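Local coordinates for protein interpain A (Prevotella intermedia, PDB 3BB7) that probably cleaves peptide bonds as a C10-family cysteine protease, represented here by a proform fragment that joins an inhibitor-like prodomain to an inactivated catalytic domain, at residues 95-101 against 113-119; 90-96 against 283-288; 118-122 against 185-190; 138-144 against 191-197. The protein carries 1 engineered substitution. All blocks are in the same frame, centred on the assembly; numbering follows the deposited sequence.

Contact 1. Residues 95-101 against 113-119; sequences GQQMPYN and ITGAVAT. Engineered in segment 113-119: Ala116 (natural residue Cys).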
loop_
_atom_site.group_PDB
_atom_site.type_symbol
_atom_site.label_atom_id
_atom_site.label_comp_id
_atom_site.label_asym_id
_atom_site.label_seq_id
_atom_site.Cartn_x
_atom_site.Cartn_y
_atom_site.Cartn_z
ATOM N N GLY A 95 -0.285 3.452 9.955
ATOM C CA GLY A 95 1.062 3.829 9.596
ATOM C C GLY A 95 2.058 2.813 10.132
ATOM O O GLY A 95 1.691 1.639 10.374
ATOM N N GLN A 96 3.311 3.239 10.320
ATOM C CA GLN A 96 4.389 2.301 10.642
ATOM C C GLN A 96 5.074 2.580 11.979
ATOM O O GLN A 96 5.911 1.771 12.422
ATOM C CB GLN A 96 5.470 2.346 9.559
ATOM C CG GLN A 96 5.021 1.884 8.182
ATOM C CD GLN A 96 6.206 1.657 7.264
ATOM O OE1 GLN A 96 7.238 1.131 7.688
ATOM N NE2 GLN A 96 6.053 2.033 5.977
ATOM N N GLN A 97 4.762 3.710 12.610
ATOM C CA GLN A 97 5.393 4.066 13.890
ATOM C C GLN A 97 4.434 3.911 15.081
ATOM O O GLN A 97 3.598 2.992 15.061
ATOM C CB GLN A 97 6.123 5.409 13.793
ATOM C CG GLN A 97 7.195 5.343 12.722
ATOM C CD GLN A 97 8.077 6.534 12.693
ATOM O OE1 GLN A 97 7.760 7.532 12.050
ATOM N NE2 GLN A 97 9.200 6.447 13.390
ATOM N N MET A 98 4.557 4.706 16.143
ATOM C CA MET A 98 3.707 4.424 17.308
ATOM C C MET A 98 2.231 4.716 17.035
ATOM O O MET A 98 1.918 5.701 16.379
ATOM C CB MET A 98 4.213 5.160 18.558
ATOM C CG MET A 98 5.499 4.547 19.079
ATOM S SD MET A 98 5.280 2.907 19.837
ATOM C CE MET A 98 4.265 3.331 21.267
ATOM N N PRO A 99 1.327 3.872 17.542
ATOM C CA PRO A 99 1.553 2.673 18.345
ATOM C C PRO A 99 1.683 1.379 17.539
ATOM O O PRO A 99 1.822 0.292 18.132
ATOM C CB PRO A 99 0.283 2.595 19.191
ATOM C CG PRO A 99 -0.783 3.138 18.233
ATOM C CD PRO A 99 -0.111 4.175 17.394
ATOM N N TYR A 100 1.631 1.482 16.210
ATOM C CA TYR A 100 1.674 0.304 15.342
ATOM C C TYR A 100 2.882 -0.563 15.609
ATOM O O TYR A 100 2.788 -1.794 15.489
ATOM C CB TYR A 100 1.669 0.759 13.885
ATOM C CG TYR A 100 0.551 1.770 13.614
ATOM C CD1 TYR A 100 0.831 3.135 13.411
ATOM C CD2 TYR A 100 -0.803 1.369 13.617
ATOM C CE1 TYR A 100 -0.220 4.071 13.200
ATOM C CE2 TYR A 100 -1.825 2.290 13.383
ATOM C CZ TYR A 100 -1.529 3.629 13.205
ATOM O OH TYR A 100 -2.597 4.464 12.966
ATOM N N ASN A 101 4.011 0.090 15.937
ATOM C CA ASN A 101 5.273 -0.625 16.166
ATOM C C ASN A 101 5.585 -0.875 17.639
ATOM O O ASN A 101 6.734 -1.211 17.968
ATOM C CB ASN A 101 6.445 0.136 15.515
ATOM C CG ASN A 101 6.733 1.483 16.205
ATOM O OD1 ASN A 101 5.904 1.970 16.971
ATOM N ND2 ASN A 101 7.922 2.072 15.940
ATOM N N ILE A 113 10.398 0.006 12.844
ATOM C CA ILE A 113 9.085 0.342 12.284
ATOM C C ILE A 113 8.436 -0.827 11.583
ATOM O O ILE A 113 9.089 -1.840 11.313
ATOM C CB ILE A 113 9.174 1.644 11.418
ATOM C CG1 ILE A 113 9.909 1.423 10.071
ATOM C CG2 ILE A 113 9.827 2.766 12.246
ATOM C CD1 ILE A 113 9.933 2.642 9.131
ATOM N N THR A 114 7.119 -0.754 11.352
ATOM C CA THR A 114 6.444 -1.996 11.005
ATOM C C THR A 114 6.756 -2.542 9.612
ATOM O O THR A 114 6.635 -3.763 9.371
ATOM C CB THR A 114 4.919 -1.842 11.079
ATOM O OG1 THR A 114 4.534 -0.799 10.175
ATOM C CG2 THR A 114 4.484 -1.550 12.502
ATOM N N GLY A 115 7.084 -1.651 8.694
ATOM C CA GLY A 115 7.285 -2.022 7.268
ATOM C C GLY A 115 5.998 -1.768 6.488
ATOM O O GLY A 115 4.890 -2.081 6.958
ATOM N N ALA A 116 6.125 -1.220 5.285
ATOM C CA ALA A 116 4.947 -0.894 4.472
ATOM C C ALA A 116 4.130 -2.117 4.141
ATOM O O ALA A 116 2.895 -2.052 4.051
ATOM C CB ALA A 116 5.372 -0.212 3.180
ATOM N N VAL A 117 4.799 -3.256 3.942
ATOM C CA VAL A 117 4.060 -4.494 3.618
ATOM C C VAL A 117 3.202 -4.904 4.796
ATOM O O VAL A 117 2.053 -5.312 4.617
ATOM C CB VAL A 117 5.035 -5.641 3.194
ATOM C CG1 VAL A 117 4.324 -6.976 3.093
ATOM C CG2 VAL A 117 5.675 -5.266 1.847
ATOM N N ALA A 118 3.742 -4.785 6.013
ATOM C CA ALA A 118 2.948 -5.147 7.192
ATOM C C ALA A 118 1.778 -4.202 7.377
ATOM O O ALA A 118 0.670 -4.645 7.671
ATOM C CB ALA A 118 3.805 -5.182 8.418
ATOM N N THR A 119 1.980 -2.899 7.171
ATOM C CA THR A 119 0.901 -1.936 7.356
ATOM C C THR A 119 -0.221 -2.160 6.317
ATOM O O THR A 119 -1.432 -2.108 6.659
ATOM C CB THR A 119 1.479 -0.523 7.306
ATOM O OG1 THR A 119 2.334 -0.351 8.443
ATOM C CG2 THR A 119 0.394 0.537 7.305
#
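Gln96 grips the loop residues 113-115 just before helix 116-128 with both its backbone and its side chain. Thr114 N donates to Gln96 O over 3.0 Å, in the carbonyl plane and on a lone pair, at 154°. The side chain, extended beyond CG, runs on past Thr114 OG1, and Gln96 OE1 takes a weak, bent bond (129°) from Gly115 N at 3.0 Å. This weak bond helps to orient the amide, with Gln96 NE2 turned toward the start of the helix, 3.3 Å from Ala116 N. Two donors side by side here are consistent with the oxyanion hole of papain-like proteases, built from a glutamine amide and the backbone N-H of the nucleophile. Ala116 is the engineered replacement of that predicted nucleophile, a cysteine in nature, and Gly115 before it is the N-cap residue. One residue back along the chain, Gly95 O accepts from Thr119 OG1 at 2.8 Å; the donor stands well above the carbonyl plane. Thr119 OG1 also lies 2.8 Å from Thr114 OG1. Packing completes the flank: Ile113 CG2 rests on Gln97 CG at 3.7 Å, and the Thr114 CG2 methyl touches the carbonyl O of Tyr100 as well as its CB.

Contact 2. Residues 90-96 against 283-288; sequences LTTTWGQ and NWGWNG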
loop_
_atom_site.group_PDB
_atom_site.type_symbol
_atom_site.label_atom_id
_atom_site.label_comp_id
_atom_site.label_asym_id
_atom_site.label_seq_id
_atom_site.Cartn_x
_atom_site.Cartn_y
_atom_site.Cartn_z
ATOM N N LEU A 90 -11.605 0.860 2.628
ATOM C CA LEU A 90 -11.037 0.880 3.976
ATOM C C LEU A 90 -11.483 2.122 4.766
ATOM O O LEU A 90 -11.761 3.194 4.183
ATOM C CB LEU A 90 -9.508 0.901 3.876
ATOM C CG LEU A 90 -8.706 -0.396 3.786
ATOM C CD1 LEU A 90 -9.294 -1.601 3.071
ATOM C CD2 LEU A 90 -7.270 -0.061 3.333
ATOM N N THR A 91 -11.517 1.994 6.103
ATOM C CA THR A 91 -11.808 3.158 6.968
ATOM C C THR A 91 -10.606 3.550 7.836
ATOM O O THR A 91 -10.647 4.551 8.559
ATOM C CB THR A 91 -13.005 2.853 7.883
ATOM O OG1 THR A 91 -12.764 1.641 8.609
ATOM C CG2 THR A 91 -14.282 2.686 7.011
ATOM N N THR A 92 -9.539 2.750 7.767
ATOM C CA THR A 92 -8.387 2.967 8.616
ATOM C C THR A 92 -7.382 3.909 7.941
ATOM O O THR A 92 -7.335 4.029 6.709
ATOM C CB THR A 92 -7.681 1.640 8.916
ATOM O OG1 THR A 92 -7.438 0.935 7.682
ATOM C CG2 THR A 92 -8.516 0.787 9.834
ATOM N N THR A 93 -6.577 4.578 8.761
ATOM C CA THR A 93 -5.494 5.399 8.271
ATOM C C THR A 93 -4.220 5.038 9.022
ATOM O O THR A 93 -3.626 5.851 9.723
ATOM C CB THR A 93 -5.807 6.909 8.399
ATOM O OG1 THR A 93 -6.319 7.187 9.706
ATOM C CG2 THR A 93 -6.825 7.319 7.348
ATOM N N TRP A 94 -3.801 3.789 8.871
ATOM C CA TRP A 94 -2.694 3.292 9.679
ATOM C C TRP A 94 -1.319 3.667 9.143
ATOM O O TRP A 94 -1.207 4.190 8.025
ATOM C CB TRP A 94 -2.849 1.775 9.865
ATOM C CG TRP A 94 -4.068 1.429 10.706
ATOM C CD1 TRP A 94 -4.871 2.304 11.393
ATOM C CD2 TRP A 94 -4.568 0.122 10.991
ATOM N NE1 TRP A 94 -5.840 1.620 12.102
ATOM C CE2 TRP A 94 -5.694 0.282 11.850
ATOM C CE3 TRP A 94 -4.218 -1.178 10.563
ATOM C CZ2 TRP A 94 -6.461 -0.796 12.294
ATOM C CZ3 TRP A 94 -4.962 -2.261 11.028
ATOM C CH2 TRP A 94 -6.082 -2.058 11.881
ATOM N N GLY A 95 -0.285 3.452 9.955
ATOM C CA GLY A 95 1.062 3.829 9.596
ATOM C C GLY A 95 2.058 2.813 10.132
ATOM O O GLY A 95 1.691 1.639 10.374
ATOM N N GLN A 96 3.311 3.239 10.320
ATOM C CA GLN A 96 4.389 2.301 10.642
ATOM C C GLN A 96 5.074 2.580 11.979
ATOM O O GLN A 96 5.911 1.771 12.422
ATOM C CB GLN A 96 5.470 2.346 9.559
ATOM C CG GLN A 96 5.021 1.884 8.182
ATOM C CD GLN A 96 6.206 1.657 7.264
ATOM O OE1 GLN A 96 7.238 1.131 7.688
ATOM N NE2 GLN A 96 6.053 2.033 5.977
ATOM N N ASN A 283 -4.599 3.701 -0.266
ATOM C CA ASN A 283 -4.259 3.936 1.128
ATOM C C ASN A 283 -2.780 3.646 1.278
ATOM O O ASN A 283 -2.376 2.505 1.224
ATOM C CB ASN A 283 -5.115 3.047 2.027
ATOM C CG ASN A 283 -4.931 3.370 3.503
ATOM O OD1 ASN A 283 -3.802 3.492 3.975
ATOM N ND2 ASN A 283 -6.049 3.554 4.224
ATOM N N TRP A 284 -1.971 4.690 1.404
ATOM C CA TRP A 284 -0.515 4.536 1.381
ATOM C C TRP A 284 0.050 3.951 2.667
ATOM O O TRP A 284 1.236 3.624 2.699
ATOM C CB TRP A 284 0.186 5.885 1.166
ATOM C CG TRP A 284 -0.230 6.616 -0.086
ATOM C CD1 TRP A 284 -1.067 7.701 -0.160
ATOM C CD2 TRP A 284 0.186 6.330 -1.431
ATOM N NE1 TRP A 284 -1.191 8.114 -1.473
ATOM C CE2 TRP A 284 -0.458 7.275 -2.274
ATOM C CE3 TRP A 284 1.001 5.334 -2.016
ATOM C CZ2 TRP A 284 -0.294 7.285 -3.650
ATOM C CZ3 TRP A 284 1.152 5.352 -3.434
ATOM C CH2 TRP A 284 0.504 6.323 -4.211
ATOM N N GLY A 285 -0.754 3.865 3.718
ATOM C CA GLY A 285 -0.290 3.333 5.006
ATOM C C GLY A 285 0.690 4.292 5.672
ATOM O O GLY A 285 1.618 3.867 6.337
ATOM N N TRP A 286 0.459 5.598 5.505
ATOM C CA TRP A 286 1.314 6.605 6.123
ATOM C C TRP A 286 0.447 7.582 6.881
ATOM O O TRP A 286 0.474 8.787 6.636
ATOM C CB TRP A 286 2.242 7.287 5.122
ATOM C CG TRP A 286 3.456 7.883 5.801
ATOM C CD1 TRP A 286 3.645 9.196 6.143
ATOM C CD2 TRP A 286 4.641 7.176 6.242
ATOM N NE1 TRP A 286 4.856 9.348 6.750
ATOM C CE2 TRP A 286 5.486 8.127 6.841
ATOM C CE3 TRP A 286 5.052 5.830 6.200
ATOM C CZ2 TRP A 286 6.751 7.786 7.364
ATOM C CZ3 TRP A 286 6.317 5.484 6.717
ATOM C CH2 TRP A 286 7.145 6.463 7.291
ATOM N N ASN A 287 -0.358 7.032 7.792
ATOM C CA ASN A 287 -1.209 7.813 8.701
ATOM C C ASN A 287 -2.239 8.653 7.973
ATOM O O ASN A 287 -2.666 9.713 8.488
ATOM C CB ASN A 287 -0.340 8.683 9.635
ATOM C CG ASN A 287 0.798 7.885 10.205
ATOM O OD1 ASN A 287 0.565 6.935 10.946
ATOM N ND2 ASN A 287 2.017 8.173 9.757
ATOM N N GLY A 288 -2.615 8.189 6.780
ATOM C CA GLY A 288 -3.611 8.877 5.965
ATOM C C GLY A 288 -3.012 9.958 5.074
ATOM O O GLY A 288 -3.707 10.458 4.162
HETATM O O HOH W 1 -3.027 5.414 5.920
HETATM O O HOH W 2 4.190 5.856 9.493
HETATM O O HOH W 3 3.402 2.277 4.906
#
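The Asx turn that opens the loop between strands 280-283 and 292-294 spends both ends of its amide: Asn283 OD1 accepts from Gly285 N at 3.1 Å, while Asn283 ND2 reaches across to Thr92 O at 2.8 Å. The amide reaches residues 90-96 because chi1 (-173°) sets CG opposite the backbone N, and Thr92 O lies almost exactly in its plane, although the bond itself is bent (135°). The Leu90 side chain crosses that of Asn283 at about a right angle, with Leu90 CD2 3.9 Å from Asn283 ND2. Farther along, Trp94 O receives Asn287 N at 3.0 Å from above the carbonyl plane, and CA-H...O contacts from Asn287 to Thr93 O and from Gly95 to Gly285 O, the latter 3.3 Å from Gly95 CA, knit the backbones closely. A water accepts from Gly288 N and sits within bonding range of Trp94 O and Asn283 OD1. Gln96 NE2 approaches the edge of the Trp286 ring, 3.5 Å from Trp286 CZ3, with amide and indole nearly perpendicular; a second water accepts from this NE2 and lies 2.8 Å from Gly285 O. Gln123 of helix 116-128 backs the contact, bonding Asn283 OD1, Thr92 OG1 and Trp94 N, while the Trp94 ring packs on helix 176-192 and Trp286 touches Pro49 at the start of helix 49-68.

Contact 3. Residues 118-122 against 185-190; sequences ATATA and LMLHCG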
loop_
_atom_site.group_PDB
_atom_site.type_symbol
_atom_site.label_atom_id
_atom_site.label_comp_id
_atom_site.label_asym_id
_atom_site.label_seq_id
_atom_site.Cartn_x
_atom_site.Cartn_y
_atom_site.Cartn_z
ATOM N N ALA A 118 3.742 -4.785 6.013
ATOM C CA ALA A 118 2.948 -5.147 7.192
ATOM C C ALA A 118 1.778 -4.202 7.377
ATOM O O ALA A 118 0.670 -4.645 7.671
ATOM C CB ALA A 118 3.805 -5.182 8.418
ATOM N N THR A 119 1.980 -2.899 7.171
ATOM C CA THR A 119 0.901 -1.936 7.356
ATOM C C THR A 119 -0.221 -2.160 6.317
ATOM O O THR A 119 -1.432 -2.108 6.659
ATOM C CB THR A 119 1.479 -0.523 7.306
ATOM O OG1 THR A 119 2.334 -0.351 8.443
ATOM C CG2 THR A 119 0.394 0.537 7.305
ATOM N N ALA A 120 0.163 -2.400 5.061
ATOM C CA ALA A 120 -0.841 -2.666 4.032
ATOM C C ALA A 120 -1.599 -3.974 4.344
ATOM O O ALA A 120 -2.827 -3.997 4.326
ATOM C CB ALA A 120 -0.167 -2.753 2.658
ATOM N N THR A 121 -0.876 -5.048 4.684
ATOM C CA THR A 121 -1.519 -6.324 5.000
ATOM C C THR A 121 -2.438 -6.186 6.211
ATOM O O THR A 121 -3.573 -6.662 6.190
ATOM C CB THR A 121 -0.428 -7.381 5.248
ATOM O OG1 THR A 121 0.381 -7.498 4.067
ATOM C CG2 THR A 121 -1.046 -8.732 5.544
ATOM N N ALA A 122 -1.985 -5.502 7.260
ATOM C CA ALA A 122 -2.828 -5.354 8.460
ATOM C C ALA A 122 -4.136 -4.623 8.112
ATOM O O ALA A 122 -5.208 -4.996 8.606
ATOM C CB ALA A 122 -2.035 -4.636 9.557
ATOM N N LEU A 185 -1.324 -7.199 15.534
ATOM C CA LEU A 185 -1.589 -7.481 14.131
ATOM C C LEU A 185 -0.418 -7.040 13.229
ATOM O O LEU A 185 0.020 -7.791 12.350
ATOM C CB LEU A 185 -2.909 -6.819 13.708
ATOM C CG LEU A 185 -3.323 -7.012 12.243
ATOM C CD1 LEU A 185 -3.566 -8.527 11.937
ATOM C CD2 LEU A 185 -4.559 -6.211 11.916
ATOM N N MET A 186 0.119 -5.840 13.477
ATOM C CA MET A 186 1.266 -5.325 12.702
ATOM C C MET A 186 2.478 -6.237 12.838
ATOM O O MET A 186 3.104 -6.578 11.846
ATOM C CB MET A 186 1.653 -3.939 13.213
ATOM C CG MET A 186 0.681 -2.849 12.844
ATOM S SD MET A 186 0.846 -2.394 11.105
ATOM C CE MET A 186 -0.463 -1.178 10.970
ATOM N N LEU A 187 2.781 -6.649 14.080
ATOM C CA LEU A 187 3.935 -7.507 14.322
ATOM C C LEU A 187 3.730 -8.838 13.595
ATOM O O LEU A 187 4.608 -9.323 12.895
ATOM C CB LEU A 187 4.090 -7.730 15.819
ATOM C CG LEU A 187 4.885 -8.960 16.260
ATOM C CD1 LEU A 187 6.283 -8.648 15.996
ATOM C CD2 LEU A 187 4.651 -9.241 17.732
ATOM N N HIS A 188 2.534 -9.402 13.709
ATOM C CA HIS A 188 2.282 -10.704 13.096
ATOM C C HIS A 188 2.343 -10.629 11.578
ATOM O O HIS A 188 2.911 -11.529 10.934
ATOM C CB HIS A 188 0.953 -11.240 13.582
ATOM C CG HIS A 188 1.001 -11.729 14.991
ATOM N ND1 HIS A 188 0.203 -12.761 15.435
ATOM C CD2 HIS A 188 1.787 -11.368 16.041
ATOM C CE1 HIS A 188 0.461 -12.987 16.717
ATOM N NE2 HIS A 188 1.436 -12.178 17.100
ATOM N N CYS A 189 1.826 -9.538 11.008
ATOM C CA CYS A 189 1.901 -9.376 9.536
ATOM C C CYS A 189 3.344 -9.266 9.086
ATOM O O CYS A 189 3.695 -9.807 8.010
ATOM C CB CYS A 189 1.110 -8.158 9.077
ATOM S SG CYS A 189 -0.683 -8.400 9.204
ATOM N N GLY A 190 4.174 -8.558 9.863
ATOM C CA GLY A 190 5.605 -8.471 9.503
ATOM C C GLY A 190 6.308 -9.822 9.599
ATOM O O GLY A 190 7.026 -10.243 8.667
#
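Ala118 and Ala122 turn their methyl groups toward Cys189 and its neighbours where helix 116-128, which carries the predicted nucleophile position at its start, crosses helix 176-192 in the papain-like catalytic domain. The two short segments pass 8.4 Å apart at 115°, a close approach made possible by small residues on both sides. Part of the packing sets a side chain directly on the opposite backbone. Ala118 CB sits 3.7 Å from Gly190 N and close to Met186 O, Cys189 CB leans on Ala118 O, and Leu185 CD2 touches Ala122 O. Aliphatic contact is found at the other end, where Leu185 CD2 meets Ala122 CB at 3.8 Å; the leucine CG is anti to the backbone N (chi1 179°), which swings the branch toward the neighbouring helix. Sulfur supplies the remainder. Cys189 SG touches both Thr121 CG2, 3.7 Å away, and the backbone N of Ala122. Thr121 gives its hydroxyl to Val117 O in its own helix and turns CG2 to the sulfur. Met186 bends at chi2 (-75°) and then extends, bringing its thioether obliquely across Thr119 with CE next to CA and OG1. That hydroxyl is engaged elsewhere, with Gly95 O and close to Thr114 OG1, and its contact with the sulfur is packing. The same thioether reaches back to the second alanine, with Met186 SD lying 4.0 Å from Ala122 CB.

Contact 4. Residues 138-144 against 191-197; sequences HTVHYPA and VASEMQY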
loop_
_atom_site.group_PDB
_atom_site.type_symbol
_atom_site.label_atom_id
_atom_site.label_comp_id
_atom_site.label_asym_id
_atom_site.label_seq_id
_atom_site.Cartn_x
_atom_site.Cartn_y
_atom_site.Cartn_z
ATOM N N HIS A 138 6.284 -18.321 14.231
ATOM C CA HIS A 138 7.482 -18.044 13.457
ATOM C C HIS A 138 8.268 -16.930 14.113
ATOM O O HIS A 138 7.717 -16.113 14.835
ATOM C CB HIS A 138 7.110 -17.630 12.028
ATOM C CG HIS A 138 8.272 -17.524 11.083
ATOM N ND1 HIS A 138 9.126 -18.574 10.821
ATOM C CD2 HIS A 138 8.666 -16.505 10.274
ATOM C CE1 HIS A 138 10.017 -18.192 9.914
ATOM N NE2 HIS A 138 9.756 -16.946 9.563
ATOM N N THR A 139 9.568 -16.908 13.816
ATOM C CA THR A 139 10.489 -15.922 14.348
ATOM C C THR A 139 11.353 -15.370 13.219
ATOM O O THR A 139 11.782 -16.141 12.334
ATOM C CB THR A 139 11.379 -16.588 15.426
ATOM O OG1 THR A 139 10.547 -17.050 16.494
ATOM C CG2 THR A 139 12.412 -15.611 15.996
ATOM N N VAL A 140 11.543 -14.044 13.192
ATOM C CA VAL A 140 12.626 -13.446 12.403
ATOM C C VAL A 140 13.600 -12.767 13.365
ATOM O O VAL A 140 13.369 -12.739 14.588
ATOM C CB VAL A 140 12.090 -12.464 11.352
ATOM C CG1 VAL A 140 11.071 -13.157 10.436
ATOM C CG2 VAL A 140 11.455 -11.213 11.998
ATOM N N HIS A 141 14.714 -12.260 12.851
ATOM C CA HIS A 141 15.764 -11.704 13.719
ATOM C C HIS A 141 16.110 -10.297 13.302
ATOM O O HIS A 141 15.941 -9.916 12.128
ATOM C CB HIS A 141 17.008 -12.618 13.716
ATOM C CG HIS A 141 16.744 -13.942 14.367
ATOM N ND1 HIS A 141 16.245 -15.031 13.675
ATOM C CD2 HIS A 141 16.823 -14.328 15.667
ATOM C CE1 HIS A 141 16.053 -16.037 14.517
ATOM N NE2 HIS A 141 16.412 -15.643 15.727
ATOM N N TYR A 142 16.641 -9.533 14.262
ATOM C CA TYR A 142 17.158 -8.198 13.996
ATOM C C TYR A 142 18.603 -8.128 14.460
ATOM O O TYR A 142 18.885 -8.336 15.639
ATOM C CB TYR A 142 16.328 -7.121 14.700
ATOM C CG TYR A 142 16.943 -5.756 14.478
ATOM C CD1 TYR A 142 16.914 -5.150 13.210
ATOM C CD2 TYR A 142 17.574 -5.080 15.517
ATOM C CE1 TYR A 142 17.516 -3.909 12.978
ATOM C CE2 TYR A 142 18.168 -3.837 15.307
ATOM C CZ TYR A 142 18.139 -3.254 14.038
ATOM O OH TYR A 142 18.714 -2.023 13.818
ATOM N N PRO A 143 19.539 -7.834 13.546
ATOM C CA PRO A 143 19.327 -7.569 12.115
ATOM C C PRO A 143 18.954 -8.839 11.375
ATOM O O PRO A 143 19.292 -9.958 11.841
ATOM C CB PRO A 143 20.702 -7.088 11.675
ATOM C CG PRO A 143 21.631 -7.821 12.576
ATOM C CD PRO A 143 20.970 -7.780 13.902
ATOM N N ALA A 144 18.253 -8.689 10.248
ATOM C CA ALA A 144 17.743 -9.847 9.534
ATOM C C ALA A 144 18.822 -10.838 9.119
ATOM O O ALA A 144 18.558 -12.066 9.069
ATOM C CB ALA A 144 16.935 -9.398 8.323
ATOM N N VAL A 191 6.177 -10.500 10.742
ATOM C CA VAL A 191 6.855 -11.793 10.921
ATOM C C VAL A 191 6.397 -12.785 9.834
ATOM O O VAL A 191 7.207 -13.507 9.243
ATOM C CB VAL A 191 6.598 -12.344 12.327
ATOM C CG1 VAL A 191 7.088 -13.795 12.434
ATOM C CG2 VAL A 191 7.288 -11.426 13.365
ATOM N N ALA A 192 5.095 -12.819 9.555
ATOM C CA ALA A 192 4.549 -13.689 8.485
ATOM C C ALA A 192 5.161 -13.401 7.113
ATOM O O ALA A 192 5.287 -14.317 6.287
ATOM C CB ALA A 192 3.067 -13.562 8.403
ATOM N N SER A 193 5.568 -12.150 6.886
ATOM C CA SER A 193 6.110 -11.710 5.612
ATOM C C SER A 193 7.614 -11.774 5.566
ATOM O O SER A 193 8.226 -11.271 4.612
ATOM C CB SER A 193 5.640 -10.290 5.325
ATOM O OG SER A 193 4.215 -10.260 5.193
ATOM N N GLU A 194 8.225 -12.411 6.581
ATOM C CA GLU A 194 9.707 -12.485 6.680
ATOM C C GLU A 194 10.355 -11.098 6.651
ATOM O O GLU A 194 11.397 -10.879 6.002
ATOM C CB GLU A 194 10.291 -13.375 5.590
ATOM C CG GLU A 194 11.641 -13.991 5.908
ATOM C CD GLU A 194 11.614 -14.957 7.086
ATOM O OE1 GLU A 194 12.715 -15.248 7.618
ATOM O OE2 GLU A 194 10.516 -15.417 7.465
ATOM N N MET A 195 9.757 -10.163 7.385
ATOM C CA MET A 195 10.227 -8.786 7.409
ATOM C C MET A 195 11.702 -8.682 7.800
ATOM O O MET A 195 12.160 -9.384 8.717
ATOM C CB MET A 195 9.391 -7.982 8.416
ATOM C CG MET A 195 9.526 -6.444 8.352
ATOM S SD MET A 195 9.024 -5.715 6.765
ATOM C CE MET A 195 7.245 -5.963 6.824
ATOM N N GLN A 196 12.402 -7.758 7.139
ATOM C CA GLN A 196 13.785 -7.386 7.474
ATOM C C GLN A 196 13.619 -6.038 8.160
ATOM O O GLN A 196 13.500 -4.997 7.514
ATOM C CB GLN A 196 14.623 -7.259 6.206
ATOM C CG GLN A 196 14.803 -8.645 5.541
ATOM C CD GLN A 196 15.700 -8.617 4.341
ATOM O OE1 GLN A 196 15.410 -9.272 3.330
ATOM N NE2 GLN A 196 16.803 -7.875 4.439
ATOM N N TYR A 197 13.626 -6.053 9.488
ATOM C CA TYR A 197 13.238 -4.879 10.255
ATOM C C TYR A 197 14.351 -3.850 10.287
ATOM O O TYR A 197 15.560 -4.178 10.298
ATOM C CB TYR A 197 12.868 -5.277 11.669
ATOM C CG TYR A 197 11.458 -5.817 11.769
ATOM C CD1 TYR A 197 11.228 -7.180 11.944
ATOM C CD2 TYR A 197 10.355 -4.970 11.708
ATOM C CE1 TYR A 197 9.911 -7.712 12.023
ATOM C CE2 TYR A 197 9.043 -5.474 11.804
ATOM C CZ TYR A 197 8.829 -6.844 11.987
ATOM O OH TYR A 197 7.547 -7.308 12.049
HETATM O O HOH W 4 13.218 -16.322 10.011
HETATM O O HOH W 5 14.044 -8.613 10.682
HETATM O O HOH W 6 17.338 -6.135 9.485
#
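The imidazole of His138 meets residues 191-197 at its edge: Glu194 OE2 and Val191 O both lie near the ring plane, the latter beside CD2, while the ring of Tyr218 also comes near. Tyr197 has Met195 CG over the centre of one face, 3.5 Å above the plane, and Val140 CG2 at its edge, 3.8 Å from Tyr197 CE1. On Tyr142 it is again the edge that is used, with Tyr197 O lying 3.3 Å from Tyr142 CE1. The direct polar link is His138 NE2 to Glu194 OE2, 2.7 Å long at 157°, made on the syn lone pair of the carboxylate, whose plane is turned 50° from the ring. Glu194 has positive phi as the C-prime residue of the Schellman motif that ends helix 176-192, and its side chain bends at chi2 (64°), slides past Val140 and brings the carboxylate up to the strand. Val191, in the last turn, packs on the backbone of His138, and Val191 CG1 lies 3.4 Å from His138 O. Three waters bridge strand 138-142 and its continuation to the loop: one joins Thr139 O to Glu194 OE1, another serves His141 O, Met195 O and Tyr197 N, and the third links Ala144 N to Tyr197 O. At the exposed end Ala144 CB rests on Gln196 CG. The short, in-plane bond to a carboxylate would probably stabilise a protonated His138, which would make this partly solvent-facing contact a charge-assisted link between strand and helix end.

Contacts 1, 2 and 3 are buried, whereas contact 4 lies farther out and is partly exposed. Contacts 1 and 3 both use helix 116-128 and share Ala118 and Thr119; the Thr119 hydroxyl serves the polar network of contact 1, while its CA and side chain pack in the apolar contact 3. Gly95 and Gln96 are common to contacts 1 and 2, and the probable oxyanion region, inferred from the papain-like arrangement, takes part in both. Helix 176-192 joins contacts 3 and 4, its C-terminal half packed through small and sulfur-bearing side chains, its end through a histidine-carboxylate bond and waters. Backbone and amide bonds prevail in contacts 1 and 2, and contacts 2 and 4 do not touch.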